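Local atomic coordinates of vanadium-dependent bromoperoxidase (Corallina officinalis, PDB entry 1QHB), a protein that catalyses the bromination of organic substrates with hydrogen peroxide, using a vanadate cofactor, as a homododecamer that also binds calcium. Residues L295-D300 and D456-P461; A338-C343 and H378-V383; N417-L422 and K463-P468. All coordinates share one frame; numbering follows the deposited sequence.

Contact 1 (L295-D300 and D456-P461); sequences LKVFLD and DGDVSP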
loop_
_atom_site.group_PDB
_atom_site.type_symbol
_atom_site.label_atom_id
_atom_site.label_comp_id
_atom_site.label_asym_id
_atom_site.label_seq_id
_atom_site.Cartn_x
_atom_site.Cartn_y
_atom_site.Cartn_z
ATOM N N LEU A 295 64.987 -11.685 10.894
ATOM C CA LEU A 295 64.392 -11.501 9.594
ATOM C C LEU A 295 63.781 -12.726 8.973
ATOM O O LEU A 295 62.611 -12.641 8.497
ATOM C CB LEU A 295 65.429 -10.947 8.603
ATOM C CG LEU A 295 64.794 -10.531 7.253
ATOM C CD1 LEU A 295 63.779 -9.431 7.528
ATOM C CD2 LEU A 295 65.868 -10.108 6.258
ATOM N N LYS A 296 64.498 -13.866 8.957
ATOM C CA LYS A 296 63.831 -15.029 8.314
ATOM C C LYS A 296 62.628 -15.543 9.045
ATOM O O LYS A 296 61.675 -15.985 8.371
ATOM C CB LYS A 296 64.859 -16.143 8.109
ATOM C CG LYS A 296 65.950 -15.677 7.135
ATOM C CD LYS A 296 67.001 -16.798 7.084
ATOM C CE LYS A 296 68.014 -16.485 5.985
ATOM N NZ LYS A 296 68.664 -17.757 5.549
ATOM N N VAL A 297 62.647 -15.540 10.389
ATOM C CA VAL A 297 61.457 -16.005 11.152
ATOM C C VAL A 297 60.335 -14.995 10.947
ATOM O O VAL A 297 59.182 -15.349 10.713
ATOM C CB VAL A 297 61.798 -16.076 12.639
ATOM C CG1 VAL A 297 60.597 -16.358 13.493
ATOM C CG2 VAL A 297 62.927 -17.080 12.896
ATOM N N PHE A 298 60.648 -13.693 10.953
ATOM C CA PHE A 298 59.654 -12.659 10.678
ATOM C C PHE A 298 59.008 -12.855 9.300
ATOM O O PHE A 298 57.781 -12.874 9.200
ATOM C CB PHE A 298 60.330 -11.302 10.783
ATOM C CG PHE A 298 59.518 -10.193 10.146
ATOM C CD1 PHE A 298 58.561 -9.511 10.899
ATOM C CD2 PHE A 298 59.721 -9.851 8.805
ATOM C CE1 PHE A 298 57.820 -8.486 10.301
ATOM C CE2 PHE A 298 58.954 -8.864 8.216
ATOM C CZ PHE A 298 58.011 -8.182 8.965
ATOM N N LEU A 299 59.777 -13.192 8.259
ATOM C CA LEU A 299 59.204 -13.405 6.921
ATOM C C LEU A 299 58.377 -14.656 6.878
ATOM O O LEU A 299 57.302 -14.625 6.277
ATOM C CB LEU A 299 60.298 -13.462 5.877
ATOM C CG LEU A 299 61.094 -12.170 5.687
ATOM C CD1 LEU A 299 62.291 -12.422 4.754
ATOM C CD2 LEU A 299 60.222 -11.087 5.077
ATOM N N ASP A 300 58.793 -15.704 7.615
ATOM C CA ASP A 300 57.957 -16.908 7.672
ATOM C C ASP A 300 56.612 -16.597 8.288
ATOM O O ASP A 300 55.573 -17.143 7.911
ATOM C CB ASP A 300 58.660 -18.004 8.525
ATOM C CG ASP A 300 59.818 -18.602 7.721
ATOM O OD1 ASP A 300 59.810 -18.540 6.465
ATOM O OD2 ASP A 300 60.789 -19.104 8.354
ATOM N N ASP A 456 68.551 -17.195 20.724
ATOM C CA ASP A 456 67.708 -18.215 20.114
ATOM C C ASP A 456 68.463 -19.065 19.099
ATOM O O ASP A 456 67.885 -20.046 18.659
ATOM C CB ASP A 456 66.462 -17.689 19.406
ATOM C CG ASP A 456 65.554 -16.784 20.184
ATOM O OD1 ASP A 456 65.242 -17.057 21.365
ATOM O OD2 ASP A 456 65.129 -15.758 19.586
ATOM N N GLY A 457 69.626 -18.618 18.666
ATOM C CA GLY A 457 70.401 -19.322 17.655
ATOM C C GLY A 457 69.848 -19.096 16.247
ATOM O O GLY A 457 69.871 -19.950 15.357
ATOM N N ASP A 458 69.249 -17.926 16.031
ATOM C CA ASP A 458 68.633 -17.579 14.761
ATOM C C ASP A 458 69.554 -16.630 14.015
ATOM O O ASP A 458 69.983 -15.603 14.539
ATOM C CB ASP A 458 67.266 -16.918 14.918
ATOM C CG ASP A 458 66.181 -17.920 15.231
ATOM O OD1 ASP A 458 66.354 -19.093 14.833
ATOM O OD2 ASP A 458 65.176 -17.538 15.876
ATOM N N VAL A 459 69.944 -17.013 12.801
ATOM C CA VAL A 459 70.862 -16.171 12.033
ATOM C C VAL A 459 70.254 -15.729 10.702
ATOM O O VAL A 459 69.637 -16.472 9.945
ATOM C CB VAL A 459 72.229 -16.813 11.744
ATOM C CG1 VAL A 459 73.186 -15.729 11.262
ATOM C CG2 VAL A 459 72.829 -17.523 12.947
ATOM N N SER A 460 70.427 -14.433 10.444
ATOM C CA SER A 460 69.986 -13.776 9.223
ATOM C C SER A 460 70.979 -12.649 8.913
ATOM O O SER A 460 71.560 -12.070 9.834
ATOM C CB SER A 460 68.594 -13.150 9.355
ATOM O OG SER A 460 67.660 -14.161 9.676
ATOM N N PRO A 461 71.180 -12.355 7.635
ATOM C CA PRO A 461 72.097 -11.312 7.234
ATOM C C PRO A 461 71.635 -9.944 7.734
ATOM O O PRO A 461 70.443 -9.645 7.795
ATOM C CB PRO A 461 72.083 -11.348 5.715
ATOM C CG PRO A 461 71.309 -12.544 5.304
ATOM C CD PRO A 461 70.515 -13.015 6.486
#
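Ser460 OG takes the backbone N-H of Lys296, in the first turn of helix 295-302, in a long but nearly straight hydrogen bond: Lys296 N lies 3.3 Å from Ser460 OG, with 165° at the hydrogen. The hydroxyl reaches it because OG lies anti to its own carbonyl carbon (chi1 -60°), turned toward the helix start. It is also hydrogen-bonded to Asp294 OD1, and Asp294 OD2 meanwhile takes the N-H of Val297, so one carboxylate and one hydroxyl serve neighbouring amides of a turn that has no earlier helical carbonyls to use.

Carbon atoms of the helix side chains pack beside this bond. Leu295 CB rests against Ser460 CB at 3.9 Å. The lysine chain leaves the helix beside its backbone N (chi1 -64°) and runs extended alongside the loop, where Lys296 CG passes 3.4 Å from Ser460 OG. Further out, past the Val459 carbonyl oxygen, Lys296 CE meets Pro461 CD at 4.3 Å. Val459 turns its own side chain away, offering only backbone here. At the other end Val297 CG2 approaches Asp458 OD2 at 3.8 Å, the two side chains crossing at about a right angle, with no polar bond between them.

Loop 456-461 begins where helix 439-456 ends in a Schellman motif, Gly457 taking the positive phi. Asp458 also packs on Leu112 of helix 111-115. Asp300, further along helix 295-302, is hydrogen-bonded to Arg109 N and Ser110 OG, just before helix 111-115.

Contact 2 (A338-C343 and H378-V383); sequences AYLNAC and HVLSLV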
loop_
_atom_site.group_PDB
_atom_site.type_symbol
_atom_site.label_atom_id
_atom_site.label_comp_id
_atom_site.label_asym_id
_atom_site.label_seq_id
_atom_site.Cartn_x
_atom_site.Cartn_y
_atom_site.Cartn_z
ATOM N N ALA A 338 37.256 -8.416 30.415
ATOM C CA ALA A 338 37.620 -7.352 31.341
ATOM C C ALA A 338 36.388 -6.635 31.874
ATOM O O ALA A 338 36.397 -6.239 33.025
ATOM C CB ALA A 338 38.571 -6.373 30.643
ATOM N N TYR A 339 35.371 -6.440 31.040
ATOM C CA TYR A 339 34.178 -5.629 31.349
ATOM C C TYR A 339 33.184 -6.452 32.116
ATOM O O TYR A 339 32.459 -5.977 33.009
ATOM C CB TYR A 339 33.613 -4.976 30.059
ATOM C CG TYR A 339 34.830 -4.651 29.178
ATOM C CD1 TYR A 339 35.699 -3.644 29.497
ATOM C CD2 TYR A 339 35.120 -5.487 28.109
ATOM C CE1 TYR A 339 36.853 -3.429 28.740
ATOM C CE2 TYR A 339 36.263 -5.305 27.339
ATOM C CZ TYR A 339 37.131 -4.284 27.667
ATOM O OH TYR A 339 38.276 -4.110 26.932
ATOM N N LEU A 340 33.157 -7.745 31.846
ATOM C CA LEU A 340 32.290 -8.634 32.618
ATOM C C LEU A 340 32.849 -8.749 34.035
ATOM O O LEU A 340 32.148 -8.649 35.032
ATOM C CB LEU A 340 32.184 -9.978 31.896
ATOM C CG LEU A 340 31.647 -11.133 32.752
ATOM C CD1 LEU A 340 30.195 -10.903 33.120
ATOM C CD2 LEU A 340 31.899 -12.455 32.066
ATOM N N ASN A 341 34.166 -8.815 34.167
ATOM C CA ASN A 341 34.805 -8.895 35.498
ATOM C C ASN A 341 34.603 -7.581 36.245
ATOM O O ASN A 341 34.406 -7.685 37.441
ATOM C CB ASN A 341 36.310 -9.171 35.411
ATOM C CG ASN A 341 36.594 -10.558 34.857
ATOM O OD1 ASN A 341 37.787 -10.848 34.634
ATOM N ND2 ASN A 341 35.577 -11.366 34.600
ATOM N N ALA A 342 34.658 -6.463 35.533
ATOM C CA ALA A 342 34.426 -5.159 36.156
ATOM C C ALA A 342 33.005 -5.092 36.685
ATOM O O ALA A 342 32.743 -4.765 37.840
ATOM C CB ALA A 342 34.622 -4.044 35.150
ATOM N N CYS A 343 32.075 -5.558 35.837
ATOM C CA CYS A 343 30.696 -5.643 36.255
ATOM C C CYS A 343 30.443 -6.476 37.482
ATOM O O CYS A 343 29.719 -6.014 38.353
ATOM C CB CYS A 343 29.838 -6.177 35.088
ATOM S SG CYS A 343 28.038 -6.046 35.277
ATOM N N HIS A 378 19.983 -8.019 33.681
ATOM C CA HIS A 378 19.858 -7.172 32.502
ATOM C C HIS A 378 21.224 -6.707 32.037
ATOM O O HIS A 378 21.586 -6.917 30.878
ATOM C CB HIS A 378 18.938 -6.028 32.818
ATOM C CG HIS A 378 18.491 -5.231 31.650
ATOM N ND1 HIS A 378 17.590 -4.183 31.777
ATOM C CD2 HIS A 378 18.799 -5.323 30.324
ATOM C CE1 HIS A 378 17.374 -3.684 30.565
ATOM N NE2 HIS A 378 18.087 -4.341 29.675
ATOM N N VAL A 379 21.981 -6.038 32.933
ATOM C CA VAL A 379 23.309 -5.573 32.578
ATOM C C VAL A 379 24.298 -6.695 32.238
ATOM O O VAL A 379 25.231 -6.558 31.419
ATOM C CB VAL A 379 23.876 -4.630 33.659
ATOM C CG1 VAL A 379 24.229 -5.284 34.986
ATOM C CG2 VAL A 379 25.097 -3.911 33.067
ATOM N N LEU A 380 24.154 -7.847 32.871
ATOM C CA LEU A 380 25.063 -8.972 32.607
ATOM C C LEU A 380 24.824 -9.500 31.206
ATOM O O LEU A 380 25.851 -9.824 30.596
ATOM C CB LEU A 380 24.899 -10.095 33.628
ATOM C CG LEU A 380 25.529 -9.815 35.012
ATOM C CD1 LEU A 380 24.980 -10.822 36.006
ATOM C CD2 LEU A 380 27.041 -9.904 34.907
ATOM N N SER A 381 23.595 -9.511 30.661
ATOM C CA SER A 381 23.459 -9.955 29.271
ATOM C C SER A 381 23.809 -8.868 28.264
ATOM O O SER A 381 24.376 -9.103 27.197
ATOM C CB SER A 381 22.045 -10.440 28.988
ATOM O OG SER A 381 21.861 -11.789 29.381
ATOM N N LEU A 382 23.423 -7.646 28.608
ATOM C CA LEU A 382 23.620 -6.498 27.717
ATOM C C LEU A 382 25.090 -6.197 27.507
ATOM O O LEU A 382 25.487 -5.916 26.368
ATOM C CB LEU A 382 22.836 -5.292 28.234
ATOM C CG LEU A 382 22.539 -4.095 27.338
ATOM C CD1 LEU A 382 22.055 -4.541 25.971
ATOM C CD2 LEU A 382 21.500 -3.161 27.955
ATOM N N VAL A 383 25.959 -6.342 28.532
ATOM C CA VAL A 383 27.361 -5.988 28.318
ATOM C C VAL A 383 28.056 -6.932 27.356
ATOM O O VAL A 383 29.076 -6.636 26.698
ATOM C CB VAL A 383 28.032 -5.911 29.698
ATOM C CG1 VAL A 383 28.169 -7.293 30.341
ATOM C CG2 VAL A 383 29.415 -5.302 29.553
#
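Leu340 overlaps Leu380 through one methyl each, Leu340 CD1 lying 3.8 Å from Leu380 CD2, and the two side chains cross at about a right angle. Both leave their helices to one side and then bend inward: CG of Leu340 swings opposite its backbone N (chi1 164°), which brings CD1 up to the Leu380 methyl. The same methyl also serves Cys343, whose SG approaches Leu380 CD2 at 4.0 Å. Cys343 faces the other helix, and with SG anti to the backbone N (chi1 -168°) its sulfur lies between the two helices. Cys343 SG also lies 3.9 Å from Val379 CG1, so the sulfur touches two consecutive residues of helix 376-402 and here acts as an apolar group.

These residues join helix 337-349 to helix 376-402, two members of the helical core of the vanadium haloperoxidase fold. The short segments run nearly antiparallel, at 170°, with axes 10.3 Å apart, and no hydrogen bond crosses between them. The chain that links the helices carries the calcium site, formed by Phe359, Gln361, Asp363, Asp366 and Gln368.

Tyr339 makes its contact with the base of the side chain: Tyr339 CB touches Val383 CG2 at 4.2 Å. Beyond CB the Tyr339 ring leads away, with Ala338 CB 3.8 Å above its plane and over its centre. It wedges among Ala489, Cys492 and Val493 of helix 484-499 and Leu537 and Val541 of helix 530-548. Its side chain is about 6 Å from that of His485, which probably binds the vanadate. On another flank a second subunit closes in: Leu340 packs on Tyr273 of that subunit, and the Leu380 carbonyl oxygen is hydrogen-bonded to its Tyr336 OH.

Contact 3 (N417-L422 and K463-P468); sequences NKNAFL and KSFLLP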
loop_
_atom_site.group_PDB
_atom_site.type_symbol
_atom_site.label_atom_id
_atom_site.label_comp_id
_atom_site.label_asym_id
_atom_site.label_seq_id
_atom_site.Cartn_x
_atom_site.Cartn_y
_atom_site.Cartn_z
ATOM N N ASN A 417 64.880 -1.217 4.805
ATOM C CA ASN A 417 65.428 0.043 4.311
ATOM C C ASN A 417 66.734 0.466 4.972
ATOM O O ASN A 417 67.669 0.989 4.321
ATOM C CB ASN A 417 64.388 1.131 4.561
ATOM C CG ASN A 417 64.764 2.574 4.357
ATOM O OD1 ASN A 417 65.495 3.242 5.093
ATOM N ND2 ASN A 417 64.234 3.190 3.305
ATOM N N LYS A 418 66.775 0.404 6.295
ATOM C CA LYS A 418 67.982 0.803 7.014
ATOM C C LYS A 418 69.156 -0.145 6.679
ATOM O O LYS A 418 70.257 0.359 6.428
ATOM C CB LYS A 418 67.714 0.840 8.517
ATOM C CG LYS A 418 68.912 1.273 9.354
ATOM C CD LYS A 418 68.430 1.995 10.610
ATOM C CE LYS A 418 69.591 2.573 11.399
ATOM N NZ LYS A 418 70.324 3.614 10.640
ATOM N N ASN A 419 69.001 -1.464 6.594
ATOM C CA ASN A 419 70.064 -2.364 6.201
ATOM C C ASN A 419 70.526 -2.070 4.775
ATOM O O ASN A 419 71.751 -1.959 4.523
ATOM C CB ASN A 419 69.637 -3.832 6.297
ATOM C CG ASN A 419 69.806 -4.292 7.736
ATOM O OD1 ASN A 419 70.909 -4.167 8.272
ATOM N ND2 ASN A 419 68.765 -4.799 8.365
ATOM N N ALA A 420 69.610 -1.855 3.830
ATOM C CA ALA A 420 70.002 -1.482 2.468
ATOM C C ALA A 420 70.788 -0.178 2.464
ATOM O O ALA A 420 71.755 0.029 1.727
ATOM C CB ALA A 420 68.787 -1.244 1.584
ATOM N N PHE A 421 70.371 0.782 3.276
ATOM C CA PHE A 421 71.060 2.061 3.331
ATOM C C PHE A 421 72.521 1.916 3.721
ATOM O O PHE A 421 73.356 2.613 3.135
ATOM C CB PHE A 421 70.358 3.000 4.293
ATOM C CG PHE A 421 71.043 4.311 4.530
ATOM C CD1 PHE A 421 70.996 5.312 3.584
ATOM C CD2 PHE A 421 71.729 4.535 5.710
ATOM C CE1 PHE A 421 71.628 6.523 3.803
ATOM C CE2 PHE A 421 72.372 5.743 5.931
ATOM C CZ PHE A 421 72.310 6.747 4.980
ATOM N N LEU A 422 72.858 1.095 4.696
ATOM C CA LEU A 422 74.222 0.927 5.158
ATOM C C LEU A 422 75.048 0.237 4.075
ATOM O O LEU A 422 76.244 0.523 3.995
ATOM C CB LEU A 422 74.341 0.180 6.484
ATOM C CG LEU A 422 73.598 0.742 7.693
ATOM C CD1 LEU A 422 73.560 -0.344 8.767
ATOM C CD2 LEU A 422 74.222 2.009 8.239
ATOM N N LYS A 463 71.851 -6.374 10.447
ATOM C CA LYS A 463 71.394 -6.041 11.793
ATOM C C LYS A 463 69.866 -6.234 11.741
ATOM O O LYS A 463 69.301 -6.356 10.634
ATOM C CB LYS A 463 71.734 -4.615 12.178
ATOM C CG LYS A 463 73.213 -4.325 12.341
ATOM C CD LYS A 463 73.443 -3.133 13.252
ATOM C CE LYS A 463 73.668 -1.864 12.464
ATOM N NZ LYS A 463 73.864 -0.719 13.399
ATOM N N SER A 464 69.220 -6.301 12.905
ATOM C CA SER A 464 67.773 -6.458 12.857
ATOM C C SER A 464 67.130 -5.234 13.491
ATOM O O SER A 464 67.412 -5.001 14.676
ATOM C CB SER A 464 67.308 -7.711 13.599
ATOM O OG SER A 464 65.920 -7.522 13.863
ATOM N N PHE A 465 66.372 -4.449 12.690
ATOM C CA PHE A 465 65.698 -3.315 13.324
ATOM C C PHE A 465 64.208 -3.637 13.494
ATOM O O PHE A 465 63.405 -2.736 13.694
ATOM C CB PHE A 465 65.912 -2.019 12.536
ATOM C CG PHE A 465 67.398 -1.751 12.344
ATOM C CD1 PHE A 465 68.136 -1.108 13.328
ATOM C CD2 PHE A 465 68.030 -2.134 11.175
ATOM C CE1 PHE A 465 69.484 -0.868 13.143
ATOM C CE2 PHE A 465 69.387 -1.887 10.993
ATOM C CZ PHE A 465 70.132 -1.280 11.985
ATOM N N LEU A 466 63.792 -4.906 13.398
ATOM C CA LEU A 466 62.437 -5.322 13.554
ATOM C C LEU A 466 61.849 -4.958 14.919
ATOM O O LEU A 466 62.554 -4.831 15.928
ATOM C CB LEU A 466 62.376 -6.836 13.383
ATOM C CG LEU A 466 62.876 -7.294 11.998
ATOM C CD1 LEU A 466 63.160 -8.786 12.118
ATOM C CD2 LEU A 466 61.897 -6.943 10.900
ATOM N N LEU A 467 60.514 -4.796 14.940
ATOM C CA LEU A 467 59.859 -4.490 16.223
ATOM C C LEU A 467 59.704 -5.810 16.963
ATOM O O LEU A 467 59.076 -6.764 16.485
ATOM C CB LEU A 467 58.499 -3.833 15.896
ATOM C CG LEU A 467 57.554 -3.627 17.086
ATOM C CD1 LEU A 467 57.986 -2.477 17.956
ATOM C CD2 LEU A 467 56.139 -3.283 16.604
ATOM N N PRO A 468 60.266 -5.940 18.154
ATOM C CA PRO A 468 60.168 -7.148 18.948
ATOM C C PRO A 468 58.707 -7.407 19.276
ATOM O O PRO A 468 58.032 -6.517 19.778
ATOM C CB PRO A 468 61.061 -6.905 20.155
ATOM C CG PRO A 468 61.946 -5.736 19.801
ATOM C CD PRO A 468 61.082 -4.898 18.864
#
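The C-terminal end of helix 407-422 docks here against the long loop that runs from helix 439-456 to helix 484-499, near the protein surface and away from the vanadate and calcium sites. The polar half is a pair of hydrogen bonds between the Asn419 amide and the backbone of Lys463. Asn419 ND2 gives a hydrogen to Lys463 O at 2.8 Å, with 153° at the hydrogen and the donor standing above the carbonyl plane. In return Lys463 N donates to Asn419 OD1 at 3.2 Å, a more bent bond of 138°. Paired with both a C=O and an N-H of the same residue, the side-chain amide is held against flipping. Asn419 ND2 has a further, weak bond to Ser415 O one turn back, while Ser415 OG receives the N-H of Phe465.

The apolar half is Lys418 laid over Phe465. With CG opposite the backbone N (chi1 -179°), the lysine chain crosses one ring face at about a right angle to the phenylalanine side chain; Lys418 CD stands 3.8 Å from the Phe465 ring centroid in a CH-pi contact, and Lys418 CG comes to 3.6 Å from Phe465 CE2. At the ring edge, near its plane, Asn419 OD1 lies 3.9 Å from Phe465 CE2. The ring also packs on Leu442 and Ala446 of helix 439-456. Nearer the surface, Leu422 CD1 meets Lys463 CE at 4.0 Å.

Lys418 NZ sits too far from the ring for more than a weak cation-pi attraction, so the lysine contributes mainly through its methylenes. The asparagine's paired bonds fix the position of the loop backbone, while Lys418 NZ and Lys463 NZ, 6.2 Å apart, would probably repel each other mildly.

Overall arrangement
Contacts 1 and 3 are surface neighbours, their centres about 13 Å apart, and both draw on the loop that follows helix 439-456. Their segments alternate along the chain, and they touch where Leu466 CD1 packs on Leu295 N and Phe298 CB. Each fixes that loop to a helix end, the start of 295-302 or the finish of 407-422, with one hydrogen bond across contact 1 and two across contact 3, and lysine methylenes alongside. Contact 2 is buried on the opposite side of the chain's centre, about 43 and 45 Å from them between centres; it joins two helices through apolar side chains alone and, unlike the others, is also touched by a second subunit.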